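Local structure of glucosamine 6-phosphate N-acetyltransferase (Arabidopsis thaliana, 3T90) at residues K102-V105 and E106-D110. The protein catalyses transfer of the acetyl group from acetyl-CoA to D-glucosamine 6-phosphate, a step in making UDP-N-acetylglucosamine for protein and lipid glycosylation. Numbering follows the deposited sequence.
Sequences KKVV and EFLMD
Lys102 and Glu106 form an i to i+4 salt bridge on helix 100-114, the helix linking parallel strands 82-91 and 119-124 in the beta-alpha-beta unit of this GNAT fold. Lys102 NZ lies 2.6 Å from Glu106 OE2, meeting it from above the carboxylate plane, 35° out of it. The lysine chain runs extended to CE and then bends (chi4 -71°), which turns NZ onto that oxygen. Between the same two residues, Glu106 N donates to Lys102 O (2.8 Å, N-H...O 164°), and Phe107, Leu108 and Met109 repeat this bond to Lys103, Val104 and Val105. The inward side of the helix is apolar. Val104 CG1 and Leu108 CD1 lie 3.9 Å apart, Val104 against Ala66, Leu108 against Val70 of strand 63-74, and Phe107 rests on strands 5-9 and 51-58. Val105 CG1 touches Met109 CE at 3.7 Å, and Met109 also packs on Lys146 of the second subunit. Lys102 belongs, by similarity, to the acetyl-CoA site; in GNAT enzymes main-chain N-H groups of the loop and first helical turn bind the pyrophosphate. Its NZ is directed away from the helix start, where Glu106 may help to hold it and probably offsets its charge on the outer face.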
ATOM      1  N   LYS A 102      -6.725 -16.915   8.464  1.00 11.52           N
ATOM      2  CA  LYS A 102      -6.316 -17.533   7.189  1.00 12.70           C
ATOM      3  C   LYS A 102      -7.423 -17.343   6.139  1.00 10.05           C
ATOM      4  O   LYS A 102      -7.164 -17.116   4.942  1.00 10.56           O
ATOM      5  CB  LYS A 102      -5.993 -19.016   7.407  1.00 14.34           C
ATOM      6  CG  LYS A 102      -5.632 -19.791   6.105  1.00 18.60           C
ATOM      7  CD  LYS A 102      -4.835 -21.069   6.511  1.00 25.37           C
ATOM      8  CE  LYS A 102      -4.269 -21.817   5.312  1.00 30.33           C
ATOM      9  NZ  LYS A 102      -5.335 -22.503   4.510  1.00 32.22           N
ATOM     10  N   LYS A 103      -8.676 -17.540   6.567  1.00 10.51           N
ATOM     11  CA  LYS A 103      -9.801 -17.386   5.633  1.00 12.12           C
ATOM     12  C   LYS A 103      -9.851 -15.958   5.044  1.00  9.76           C
ATOM     13  O   LYS A 103     -10.140 -15.763   3.844  1.00 10.56           O
ATOM     14  CB  LYS A 103     -11.166 -17.775   6.303  1.00 12.33           C
ATOM     15  CG  LYS A 103     -11.307 -19.242   6.715  1.00 19.80           C
ATOM     16  CD  LYS A 103     -12.711 -19.519   7.275  1.00 25.59           C
ATOM     17  CE  LYS A 103     -12.897 -21.021   7.454  1.00 36.03           C
ATOM     18  NZ  LYS A 103     -12.230 -21.801   6.341  1.00 38.91           N
ATOM     19  N   VAL A 104      -9.637 -14.965   5.914  1.00  9.24           N
ATOM     20  CA  VAL A 104      -9.605 -13.574   5.449  1.00  9.95           C
ATOM     21  C   VAL A 104      -8.484 -13.366   4.456  1.00  9.01           C
ATOM     22  O   VAL A 104      -8.724 -12.838   3.375  1.00  8.42           O
ATOM     23  CB  VAL A 104      -9.496 -12.631   6.624  1.00  9.15           C
ATOM     24  CG1 VAL A 104      -9.216 -11.201   6.132  1.00  9.45           C
ATOM     25  CG2 VAL A 104     -10.849 -12.554   7.345  1.00 11.19           C
ATOM     26  N   VAL A 105      -7.281 -13.841   4.803  1.00  9.46           N
ATOM     27  CA  VAL A 105      -6.158 -13.578   3.923  1.00  9.88           C
ATOM     28  C   VAL A 105      -6.340 -14.274   2.589  1.00  8.18           C
ATOM     29  O   VAL A 105      -6.018 -13.708   1.526  1.00  9.54           O
ATOM     30  CB  VAL A 105      -4.850 -14.022   4.606  1.00 10.41           C
ATOM     31  CG1 VAL A 105      -3.666 -14.022   3.657  1.00 15.08           C
ATOM     32  CG2 VAL A 105      -4.583 -13.138   5.805  1.00 13.01           C
ATOM     33  N   GLU A 106      -6.844 -15.524   2.644  1.00 10.88           N
ATOM     34  CA  GLU A 106      -7.042 -16.213   1.386  1.00 11.60           C
ATOM     35  C   GLU A 106      -8.097 -15.565   0.531  1.00 11.39           C
ATOM     36  O   GLU A 106      -7.951 -15.523  -0.690  1.00 10.91           O
ATOM     37  CB  GLU A 106      -7.423 -17.680   1.618  1.00 12.57           C
ATOM     38  CG  GLU A 106      -6.189 -18.471   2.107  1.00 18.93           C
ATOM     39  CD  GLU A 106      -6.560 -19.893   2.512  1.00 24.76           C
ATOM     40  OE1 GLU A 106      -7.739 -20.151   2.817  1.00 30.15           O
ATOM     41  OE2 GLU A 106      -5.673 -20.764   2.543  1.00 29.60           O
ATOM     42  N   PHE A 107      -9.171 -15.050   1.141  1.00 10.61           N
ATOM     43  CA  PHE A 107     -10.183 -14.334   0.349  1.00  9.69           C
ATOM     44  C   PHE A 107      -9.553 -13.135  -0.411  1.00  9.23           C
ATOM     45  O   PHE A 107      -9.844 -12.910  -1.594  1.00  9.73           O
ATOM     46  CB  PHE A 107     -11.295 -13.896   1.316  1.00  9.98           C
ATOM     47  CG  PHE A 107     -12.455 -13.140   0.705  1.00 11.36           C
ATOM     48  CD1 PHE A 107     -13.687 -13.767   0.535  1.00 13.51           C
ATOM     49  CD2 PHE A 107     -12.347 -11.751   0.437  1.00 12.77           C
ATOM     50  CE1 PHE A 107     -14.785 -13.042   0.083  1.00 12.81           C
ATOM     51  CE2 PHE A 107     -13.460 -11.006  -0.051  1.00 15.30           C
ATOM     52  CZ  PHE A 107     -14.681 -11.608  -0.208  1.00 13.27           C
ATOM     53  N   LEU A 108      -8.727 -12.349   0.322  1.00  9.92           N
ATOM     54  CA  LEU A 108      -8.104 -11.228  -0.336  1.00  9.14           C
ATOM     55  C   LEU A 108      -7.063 -11.639  -1.362  1.00  8.99           C
ATOM     56  O   LEU A 108      -6.985 -10.944  -2.388  1.00  9.13           O
ATOM     57  CB  LEU A 108      -7.456 -10.387   0.763  1.00  8.17           C
ATOM     58  CG  LEU A 108      -8.407  -9.883   1.869  1.00  7.06           C
ATOM     59  CD1 LEU A 108      -7.649  -9.286   3.067  1.00 11.17           C
ATOM     60  CD2 LEU A 108      -9.324  -8.784   1.299  1.00  9.99           C
ATOM     61  N   MET A 109      -6.326 -12.714  -1.112  1.00  9.16           N
ATOM     62  CA  MET A 109      -5.369 -13.180  -2.148  1.00 11.54           C
ATOM     63  C   MET A 109      -6.132 -13.663  -3.364  1.00 12.02           C
ATOM     64  O   MET A 109      -5.762 -13.336  -4.508  1.00 10.77           O
ATOM     65  CB  MET A 109      -4.564 -14.320  -1.587  1.00 10.82           C
ATOM     66  CG  MET A 109      -3.565 -13.871  -0.563  1.00 14.64           C
ATOM     67  SD  MET A 109      -2.783 -15.405   0.106  1.00 22.10           S
ATOM     68  CE  MET A 109      -1.437 -14.508   0.796  1.00 22.47           C
ATOM     69  N   ASP A 110      -7.238 -14.345  -3.131  1.00 11.36           N
ATOM     70  CA  ASP A 110      -8.031 -14.840  -4.280  1.00 11.96           C
ATOM     71  C   ASP A 110      -8.541 -13.667  -5.136  1.00 10.87           C
ATOM     72  O   ASP A 110      -8.491 -13.631  -6.363  1.00 12.07           O
ATOM     73  CB  ASP A 110      -9.272 -15.639  -3.773  1.00 12.45           C
ATOM     74  CG  ASP A 110      -8.938 -17.003  -3.190  1.00 16.55           C
ATOM     75  OD1 ASP A 110      -7.840 -17.542  -3.403  1.00 18.76           O
ATOM     76  OD2 ASP A 110      -9.849 -17.490  -2.457  1.00 16.50           O
TER